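Local atomic coordinates of AGR_C_4470p (Agrobacterium tumefaciens str. C58, PDB entry 2HQV), a protein that is of unknown function but belongs to the ChuX/HutX haem-utilisation family, and so probably takes part in the handling of haem. Residues A[13-16]-A[17-20]; A[76-79]-A[80-84]; A[177-180]-A[181-184]. All blocks are in the same frame, centred on the assembly; numbering follows the deposited sequence.

Interaction 1: residues A[13-16]-A[17-20]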
ATOM      1  N   PRO A  13     -33.193  -3.008  12.928  1.00 69.98           N
ATOM      2  CA  PRO A  13     -34.168  -3.555  11.983  1.00 68.92           C
ATOM      3  C   PRO A  13     -33.901  -3.125  10.543  1.00 67.11           C
ATOM      4  O   PRO A  13     -33.407  -2.025  10.291  1.00 65.55           O
ATOM      5  CB  PRO A  13     -35.496  -3.013  12.507  1.00 69.25           C
ATOM      6  CG  PRO A  13     -35.261  -2.933  13.980  1.00 70.38           C
ATOM      7  CD  PRO A  13     -33.875  -2.330  14.044  1.00 70.34           C
HETATM    8  N   MSE A  14     -34.230  -4.007   9.606  1.00 65.63           N
HETATM    9  CA  MSE A  14     -34.053  -3.733   8.186  1.00 64.02           C
HETATM   10  C   MSE A  14     -35.342  -3.156   7.609  1.00 62.45           C
HETATM   11  O   MSE A  14     -36.427  -3.381   8.148  1.00 62.56           O
HETATM   12  CB  MSE A  14     -33.705  -5.022   7.438  1.00 64.64           C
HETATM   13  CG  MSE A  14     -32.288  -5.524   7.655  1.00 66.21           C
HETATM   14 SE   MSE A  14     -30.973  -4.429   6.742  1.00 75.44          SE
HETATM   15  CE  MSE A  14     -31.106  -5.208   4.977  1.00 65.20           C
ATOM     16  N   SER A  15     -35.215  -2.402   6.523  1.00 60.01           N
ATOM     17  CA  SER A  15     -36.375  -1.834   5.849  1.00 58.18           C
ATOM     18  C   SER A  15     -36.493  -2.588   4.529  1.00 58.00           C
ATOM     19  O   SER A  15     -35.511  -3.157   4.049  1.00 56.98           O
ATOM     20  CB  SER A  15     -36.184  -0.337   5.582  1.00 56.87           C
ATOM     21  OG  SER A  15     -35.126  -0.101   4.671  1.00 56.01           O
ATOM     22  N   ILE A  16     -37.691  -2.602   3.953  1.00 57.69           N
ATOM     23  CA  ILE A  16     -37.924  -3.298   2.692  1.00 56.72           C
ATOM     24  C   ILE A  16     -36.947  -2.845   1.611  1.00 55.95           C
ATOM     25  O   ILE A  16     -36.389  -3.664   0.882  1.00 54.12           O
ATOM     26  CB  ILE A  16     -39.371  -3.070   2.202  1.00 56.65           C
ATOM     27  CG1 ILE A  16     -40.347  -3.740   3.173  1.00 57.99           C
ATOM     28  CG2 ILE A  16     -39.547  -3.620   0.795  1.00 56.95           C
ATOM     29  CD1 ILE A  16     -41.807  -3.449   2.887  1.00 60.24           C
ATOM     30  N   ALA A  17     -36.738  -1.537   1.518  1.00 55.47           N
ATOM     31  CA  ALA A  17     -35.834  -0.979   0.522  1.00 55.56           C
ATOM     32  C   ALA A  17     -34.385  -1.373   0.791  1.00 55.03           C
ATOM     33  O   ALA A  17     -33.633  -1.653  -0.143  1.00 53.59           O
ATOM     34  CB  ALA A  17     -35.962   0.541   0.494  1.00 55.35           C
ATOM     35  N   ALA A  18     -34.001  -1.388   2.063  1.00 54.17           N
ATOM     36  CA  ALA A  18     -32.634  -1.740   2.446  1.00 56.10           C
ATOM     37  C   ALA A  18     -32.319  -3.192   2.098  1.00 56.27           C
ATOM     38  O   ALA A  18     -31.236  -3.495   1.597  1.00 56.26           O
ATOM     39  CB  ALA A  18     -32.426  -1.501   3.939  1.00 55.30           C
ATOM     40  N   GLN A  19     -33.268  -4.083   2.370  1.00 56.48           N
ATOM     41  CA  GLN A  19     -33.092  -5.501   2.074  1.00 57.10           C
ATOM     42  C   GLN A  19     -33.030  -5.662   0.557  1.00 57.99           C
ATOM     43  O   GLN A  19     -32.184  -6.383   0.024  1.00 56.09           O
ATOM     44  CB  GLN A  19     -34.264  -6.310   2.636  1.00 57.55           C
ATOM     45  CG  GLN A  19     -34.081  -7.808   2.515  1.00 57.95           C
ATOM     46  CD  GLN A  19     -32.911  -8.311   3.334  1.00 58.52           C
ATOM     47  OE1 GLN A  19     -33.004  -8.448   4.555  1.00 58.12           O
ATOM     48  NE2 GLN A  19     -31.794  -8.574   2.667  1.00 59.21           N
ATOM     49  N   LYS A  20     -33.942  -4.978  -0.127  1.00 58.39           N
ATOM     50  CA  LYS A  20     -34.005  -5.003  -1.580  1.00 60.01           C
ATOM     51  C   LYS A  20     -32.664  -4.530  -2.137  1.00 60.26           C
ATOM     52  O   LYS A  20     -32.130  -5.115  -3.080  1.00 59.13           O
ATOM     53  CB  LYS A  20     -35.131  -4.086  -2.060  1.00 61.63           C
ATOM     54  CG  LYS A  20     -35.193  -3.863  -3.561  1.00 62.87           C
ATOM     55  CD  LYS A  20     -35.587  -5.119  -4.311  1.00 63.83           C
ATOM     56  CE  LYS A  20     -35.946  -4.787  -5.751  1.00 64.07           C
ATOM     57  NZ  LYS A  20     -34.846  -4.060  -6.440  1.00 65.31           N
TER

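Interaction 2: residues A[76-79]-A[80-84]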
ATOM      1  N   TRP A  76       1.573 -16.546  10.198  1.00 31.00           N
ATOM      2  CA  TRP A  76       2.770 -15.812   9.803  1.00 33.02           C
ATOM      3  C   TRP A  76       4.008 -16.680  10.047  1.00 33.30           C
ATOM      4  O   TRP A  76       4.877 -16.787   9.189  1.00 31.86           O
ATOM      5  CB  TRP A  76       2.881 -14.509  10.598  1.00 32.77           C
ATOM      6  CG  TRP A  76       4.011 -13.649  10.166  1.00 34.05           C
ATOM      7  CD1 TRP A  76       5.283 -13.649  10.666  1.00 34.64           C
ATOM      8  CD2 TRP A  76       3.992 -12.668   9.119  1.00 35.17           C
ATOM      9  NE1 TRP A  76       6.054 -12.733   9.996  1.00 35.30           N
ATOM     10  CE2 TRP A  76       5.292 -12.119   9.038  1.00 35.44           C
ATOM     11  CE3 TRP A  76       3.005 -12.208   8.235  1.00 34.98           C
ATOM     12  CZ2 TRP A  76       5.631 -11.118   8.114  1.00 33.47           C
ATOM     13  CZ3 TRP A  76       3.341 -11.212   7.312  1.00 33.14           C
ATOM     14  CH2 TRP A  76       4.647 -10.684   7.259  1.00 35.29           C
ATOM     15  N   ASN A  77       4.086 -17.299  11.222  1.00 33.81           N
ATOM     16  CA  ASN A  77       5.227 -18.154  11.551  1.00 37.26           C
ATOM     17  C   ASN A  77       5.317 -19.299  10.543  1.00 35.47           C
ATOM     18  O   ASN A  77       6.400 -19.662  10.079  1.00 33.21           O
ATOM     19  CB  ASN A  77       5.083 -18.729  12.965  1.00 40.59           C
ATOM     20  CG  ASN A  77       6.177 -19.729  13.298  1.00 47.51           C
ATOM     21  OD1 ASN A  77       7.357 -19.379  13.347  1.00 50.93           O
ATOM     22  ND2 ASN A  77       5.791 -20.986  13.519  1.00 49.91           N
ATOM     23  N   GLU A  78       4.163 -19.859  10.211  1.00 33.52           N
ATOM     24  CA  GLU A  78       4.078 -20.951   9.255  1.00 35.23           C
ATOM     25  C   GLU A  78       4.655 -20.515   7.904  1.00 33.45           C
ATOM     26  O   GLU A  78       5.530 -21.180   7.337  1.00 31.50           O
ATOM     27  CB  GLU A  78       2.611 -21.362   9.085  1.00 39.47           C
ATOM     28  CG  GLU A  78       2.400 -22.700   8.426  1.00 48.03           C
ATOM     29  CD  GLU A  78       2.792 -23.852   9.331  1.00 49.59           C
ATOM     30  OE1 GLU A  78       2.068 -24.114  10.316  1.00 53.09           O
ATOM     31  OE2 GLU A  78       3.830 -24.485   9.060  1.00 49.05           O
HETATM   32  N   MSE A  79       4.175 -19.385   7.398  1.00 29.40           N
HETATM   33  CA  MSE A  79       4.638 -18.894   6.102  1.00 31.01           C
HETATM   34  C   MSE A  79       6.120 -18.525   6.077  1.00 30.35           C
HETATM   35  O   MSE A  79       6.756 -18.580   5.028  1.00 26.83           O
HETATM   36  CB  MSE A  79       3.789 -17.699   5.659  1.00 28.72           C
HETATM   37  CG  MSE A  79       2.316 -18.046   5.477  1.00 30.76           C
HETATM   38 SE   MSE A  79       1.305 -16.576   4.706  1.00 38.02          SE
HETATM   39  CE  MSE A  79       1.512 -15.274   6.137  1.00 31.05           C
ATOM     40  N   ARG A  80       6.672 -18.151   7.226  1.00 30.48           N
ATOM     41  CA  ARG A  80       8.087 -17.803   7.282  1.00 31.79           C
ATOM     42  C   ARG A  80       8.950 -19.000   6.878  1.00 33.12           C
ATOM     43  O   ARG A  80      10.115 -18.842   6.524  1.00 31.98           O
ATOM     44  CB  ARG A  80       8.476 -17.339   8.690  1.00 33.63           C
ATOM     45  CG  ARG A  80       7.881 -15.992   9.086  1.00 37.48           C
ATOM     46  CD  ARG A  80       8.480 -15.497  10.386  1.00 42.15           C
ATOM     47  NE  ARG A  80       9.934 -15.473  10.294  1.00 45.87           N
ATOM     48  CZ  ARG A  80      10.736 -16.309  10.942  1.00 50.78           C
ATOM     49  NH1 ARG A  80      10.228 -17.238  11.747  1.00 50.87           N
ATOM     50  NH2 ARG A  80      12.048 -16.233  10.766  1.00 51.69           N
ATOM     51  N   GLY A  81       8.374 -20.196   6.926  1.00 34.67           N
ATOM     52  CA  GLY A  81       9.127 -21.381   6.552  1.00 36.01           C
ATOM     53  C   GLY A  81       8.886 -21.773   5.107  1.00 37.19           C
ATOM     54  O   GLY A  81       9.434 -22.766   4.633  1.00 37.29           O
ATOM     55  N   TRP A  82       8.082 -20.982   4.400  1.00 34.65           N
ATOM     56  CA  TRP A  82       7.752 -21.270   3.003  1.00 35.17           C
ATOM     57  C   TRP A  82       8.815 -20.846   1.998  1.00 35.15           C
ATOM     58  O   TRP A  82       8.711 -21.165   0.817  1.00 34.26           O
ATOM     59  CB  TRP A  82       6.432 -20.597   2.618  1.00 31.97           C
ATOM     60  CG  TRP A  82       5.195 -21.149   3.279  1.00 31.59           C
ATOM     61  CD1 TRP A  82       5.131 -22.067   4.294  1.00 30.58           C
ATOM     62  CD2 TRP A  82       3.841 -20.785   2.982  1.00 29.98           C
ATOM     63  NE1 TRP A  82       3.820 -22.293   4.643  1.00 29.31           N
ATOM     64  CE2 TRP A  82       3.006 -21.522   3.855  1.00 31.71           C
ATOM     65  CE3 TRP A  82       3.251 -19.907   2.062  1.00 31.19           C
ATOM     66  CZ2 TRP A  82       1.607 -21.405   3.836  1.00 32.27           C
ATOM     67  CZ3 TRP A  82       1.853 -19.788   2.042  1.00 29.65           C
ATOM     68  CH2 TRP A  82       1.050 -20.538   2.926  1.00 30.76           C
ATOM     69  N   GLY A  83       9.834 -20.130   2.454  1.00 36.77           N
ATOM     70  CA  GLY A  83      10.868 -19.684   1.542  1.00 36.86           C
ATOM     71  C   GLY A  83      10.507 -18.330   0.961  1.00 37.67           C
ATOM     72  O   GLY A  83       9.790 -17.555   1.590  1.00 38.53           O
ATOM     73  N   GLU A  84      10.987 -18.040  -0.243  1.00 38.47           N
ATOM     74  CA  GLU A  84      10.696 -16.754  -0.869  1.00 38.84           C
ATOM     75  C   GLU A  84       9.290 -16.703  -1.461  1.00 35.61           C
ATOM     76  O   GLU A  84       8.975 -17.421  -2.404  1.00 36.61           O
ATOM     77  CB  GLU A  84      11.723 -16.446  -1.965  1.00 40.43           C
ATOM     78  CG  GLU A  84      11.571 -15.054  -2.572  1.00 45.28           C
ATOM     79  CD  GLU A  84      12.500 -14.818  -3.754  1.00 49.26           C
ATOM     80  OE1 GLU A  84      12.462 -13.715  -4.335  1.00 51.85           O
ATOM     81  OE2 GLU A  84      13.268 -15.738  -4.102  1.00 52.03           O
TER
HETATM   82  O   HOH W   1       8.779 -16.740   3.969  1.00 33.12           O

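Interaction 3: residues A[177-180]-A[181-184]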
ATOM      1  N   LYS A 177       2.890 -26.741   1.033  1.00 28.98           N
ATOM      2  CA  LYS A 177       2.710 -26.163   2.367  1.00 29.91           C
ATOM      3  C   LYS A 177       1.460 -25.288   2.416  1.00 28.26           C
ATOM      4  O   LYS A 177       0.745 -25.263   3.417  1.00 24.94           O
ATOM      5  CB  LYS A 177       3.940 -25.336   2.762  1.00 31.94           C
ATOM      6  CG  LYS A 177       5.230 -26.157   2.820  1.00 33.75           C
ATOM      7  CD  LYS A 177       6.423 -25.309   3.214  1.00 37.15           C
ATOM      8  CE  LYS A 177       7.700 -26.143   3.271  1.00 40.41           C
ATOM      9  NZ  LYS A 177       8.868 -25.315   3.687  1.00 42.64           N
ATOM     10  N   PHE A 178       1.206 -24.560   1.336  1.00 26.46           N
ATOM     11  CA  PHE A 178       0.020 -23.709   1.259  1.00 27.68           C
ATOM     12  C   PHE A 178      -1.233 -24.595   1.351  1.00 28.66           C
ATOM     13  O   PHE A 178      -2.109 -24.380   2.195  1.00 29.08           O
ATOM     14  CB  PHE A 178      -0.000 -22.942  -0.071  1.00 28.24           C
ATOM     15  CG  PHE A 178      -1.330 -22.303  -0.379  1.00 29.15           C
ATOM     16  CD1 PHE A 178      -1.640 -21.034   0.096  1.00 29.29           C
ATOM     17  CD2 PHE A 178      -2.292 -22.994  -1.111  1.00 28.40           C
ATOM     18  CE1 PHE A 178      -2.889 -20.458  -0.148  1.00 29.59           C
ATOM     19  CE2 PHE A 178      -3.549 -22.424  -1.359  1.00 30.52           C
ATOM     20  CZ  PHE A 178      -3.843 -21.151  -0.874  1.00 28.54           C
ATOM     21  N   GLU A 179      -1.307 -25.590   0.474  1.00 29.00           N
ATOM     22  CA  GLU A 179      -2.449 -26.502   0.444  1.00 29.34           C
ATOM     23  C   GLU A 179      -2.667 -27.166   1.804  1.00 31.55           C
ATOM     24  O   GLU A 179      -3.791 -27.264   2.290  1.00 31.20           O
ATOM     25  CB  GLU A 179      -2.225 -27.571  -0.621  1.00 28.21           C
ATOM     26  CG  GLU A 179      -1.924 -27.002  -2.004  1.00 31.25           C
ATOM     27  CD  GLU A 179      -1.791 -28.082  -3.057  1.00 31.71           C
ATOM     28  OE1 GLU A 179      -1.161 -29.118  -2.759  1.00 31.45           O
ATOM     29  OE2 GLU A 179      -2.305 -27.892  -4.182  1.00 31.14           O
ATOM     30  N   GLU A 180      -1.570 -27.612   2.406  1.00 33.01           N
ATOM     31  CA  GLU A 180      -1.578 -28.262   3.709  1.00 37.64           C
ATOM     32  C   GLU A 180      -2.215 -27.341   4.755  1.00 35.22           C
ATOM     33  O   GLU A 180      -3.152 -27.723   5.453  1.00 35.13           O
ATOM     34  CB  GLU A 180      -0.133 -28.580   4.095  1.00 43.63           C
ATOM     35  CG  GLU A 180       0.060 -29.406   5.346  1.00 51.59           C
ATOM     36  CD  GLU A 180       1.518 -29.399   5.795  1.00 56.04           C
ATOM     37  OE1 GLU A 180       2.408 -29.544   4.927  1.00 57.55           O
ATOM     38  OE2 GLU A 180       1.774 -29.250   7.010  1.00 57.85           O
ATOM     39  N   LEU A 181      -1.699 -26.124   4.864  1.00 31.63           N
ATOM     40  CA  LEU A 181      -2.227 -25.166   5.827  1.00 30.29           C
ATOM     41  C   LEU A 181      -3.691 -24.817   5.527  1.00 30.04           C
ATOM     42  O   LEU A 181      -4.540 -24.827   6.430  1.00 25.75           O
ATOM     43  CB  LEU A 181      -1.367 -23.901   5.826  1.00 28.50           C
ATOM     44  CG  LEU A 181      -1.723 -22.829   6.855  1.00 27.90           C
ATOM     45  CD1 LEU A 181      -1.644 -23.419   8.270  1.00 29.96           C
ATOM     46  CD2 LEU A 181      -0.777 -21.661   6.704  1.00 30.11           C
ATOM     47  N   ARG A 182      -3.983 -24.519   4.258  1.00 28.80           N
ATOM     48  CA  ARG A 182      -5.346 -24.178   3.832  1.00 30.16           C
ATOM     49  C   ARG A 182      -6.332 -25.320   4.118  1.00 31.84           C
ATOM     50  O   ARG A 182      -7.421 -25.082   4.641  1.00 29.95           O
ATOM     51  CB  ARG A 182      -5.360 -23.824   2.335  1.00 30.06           C
ATOM     52  CG  ARG A 182      -6.725 -23.374   1.769  1.00 31.28           C
ATOM     53  CD  ARG A 182      -7.641 -24.532   1.358  1.00 35.57           C
ATOM     54  NE  ARG A 182      -7.329 -25.083   0.039  1.00 41.22           N
ATOM     55  CZ  ARG A 182      -6.310 -25.893  -0.215  1.00 45.24           C
ATOM     56  NH1 ARG A 182      -5.496 -26.253   0.766  1.00 50.42           N
ATOM     57  NH2 ARG A 182      -6.102 -26.347  -1.444  1.00 41.82           N
ATOM     58  N   ASP A 183      -5.952 -26.553   3.779  1.00 31.93           N
ATOM     59  CA  ASP A 183      -6.834 -27.702   4.015  1.00 35.11           C
ATOM     60  C   ASP A 183      -7.252 -27.803   5.485  1.00 36.55           C
ATOM     61  O   ASP A 183      -8.398 -28.132   5.790  1.00 33.29           O
ATOM     62  CB  ASP A 183      -6.152 -29.018   3.616  1.00 33.56           C
ATOM     63  CG  ASP A 183      -5.967 -29.155   2.123  1.00 34.16           C
ATOM     64  OD1 ASP A 183      -6.682 -28.466   1.363  1.00 32.23           O
ATOM     65  OD2 ASP A 183      -5.112 -29.971   1.712  1.00 32.43           O
ATOM     66  N   GLY A 184      -6.311 -27.521   6.382  1.00 36.52           N
ATOM     67  CA  GLY A 184      -6.587 -27.593   7.808  1.00 38.97           C
ATOM     68  C   GLY A 184      -7.692 -26.683   8.309  1.00 40.13           C
ATOM     69  O   GLY A 184      -8.272 -26.927   9.371  1.00 39.43           O
TER

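Interaction 1: residues A[13-16]-A[17-20]
Gln19 N donates to Ser15 O over 3.0 Å, and at 165° the N-H points almost straight at the oxygen. This bond closes the first turn of helix 16-32, and the next one follows directly, with Lys20 N 3.0 Å from Ile16 O. Ser15 itself is the N-cap. Its OG accepts from Ala18 N at 3.1 Å, a bond noticeably more bent (149°) than the backbone one. A chi1 of 65° turns the hydroxyl in toward the N-H of Ala18; it also comes close to the methyl of that residue, OG to Ala18 CB being 3.1 Å. Met14, a selenomethionine just ahead of the cap, doubles back along the same turn. Bent at chi2 and chi3, its chain brings the terminal methyl alongside the helix, with CE 3.5 Å from Gln19 CA and 4.1 Å from Ala18 CB. CE also comes within 3.8 Å of Gln19 OE1. The amide's other end, NE2, is hydrogen-bonded to Asp23, while Lys20 NZ runs on to a salt bridge with Asp24. The serine cap thus gives the Ala18 N-H, at the very start of the helix, a side-chain acceptor, while the Met14 methyl lends the exposed first turn a little apolar cover.

Interaction 2: residues A[76-79]-A[80-84]
A type I beta turn from Met79 to Trp82 leads out of helix 72-79, and its closing bond runs from Trp82 N to Met79 O at 2.8 Å, the donor standing above the carbonyl plane. The same turn folds the indole back over its partner. Met79 CA lies 3.5 Å from the centroid of the Trp82 five-membered ring, only 4° off the normal, a CH-pi contact squarely over the face. Further out, CG rests over that ring system 3.8 Å from Trp82 CH2, and the selenium of this selenomethionine makes a Met-aromatic contact, SE 4.6 Å from the centroid of the six-membered ring. In the fold, this corner leads from the helix into strand 85-90: Met79 continues onto Val147 and Phe149 of the antiparallel sheet, and Trp82 reaches Phe178 and Leu181 of helix 172-185. Met79 O also accepts a hydrogen bond from a water at 2.9 Å, which donates another to Gly83 O at 2.7 Å, tying the turn to the chain beyond it. Arg80 N donates to Trp76 O one helical turn earlier, and the aliphatic part of the arginine runs beside the Trp76 indole, with CD 3.7 Å from NE1. That NE1 is itself hydrogen-bonded to the carbonyl of Pro103.

Interaction 3: residues A[177-180]-A[181-184]
Arg182 starts with its CB over one face of the Phe178 ring, 4.3 Å from CE2, while the same carbon lies 3.3 Å from the carbonyl oxygen Phe178 O. CG then leaves anti to the backbone N, and two successive bends, chi2 -84° and chi3 -81°, curl the chain back toward the preceding turn instead of letting it run outward. The guanidinium therefore comes down beside Glu179 and presents an edge to that residue's backbone. At the tip, NH1 forms a salt bridge with Asp183 OD1 at 2.6 Å and lies 3.8 Å from Glu179 CB. The oxygen Glu179 O falls near the guanidinium plane as well, but it and the Asp183 carboxylate are modelled too close together, so the fine detail around this salt bridge is less certain. NH2, the other branch, makes a long, weak ion pair with Asp136. It stays 4.9 Å from Glu179 OE2, which is engaged in a salt bridge with Arg143 of strand 142-151.

These residues belong to helix 172-185, which packs on the antiparallel sheet: Phe178 meets Phe134, Cys145 and Val147, and Leu181 and Arg182 also touch Phe134. The backbone keeps regular i to i+4 bonding through the segment. Arg182 N donates to Phe178 O at 2.8 Å and 171°, and Leu181 N to Lys177 O at 3.0 Å, both short and straight. Toward the end of the helix the pattern stretches, with Gly184 N 3.3 Å from Glu180 O. Beyond CG the Lys177 chain is fully extended, carrying NZ to a hydrogen bond with Gly81 O in the loop after helix 72-79.

Along the chain the three contacts come in series. Interaction 1 lies at the start of helix 16-32; its own centre is about 30 Å from that of the chain, and its nearest atoms are about 34 Å from interaction 2 and about 29 Å from interaction 3. The other two lie on the same side of the chain's centre, 12 Å apart between centres, and touch. There the loop after helix 72-79 packs against helix 172-185, Trp82 CH2 being 3.7 Å from Phe178 CA. Trp82 thereby joins both helical elements beside the six-stranded antiparallel sheet, whereas interaction 1 is an exposed contact far from the other two.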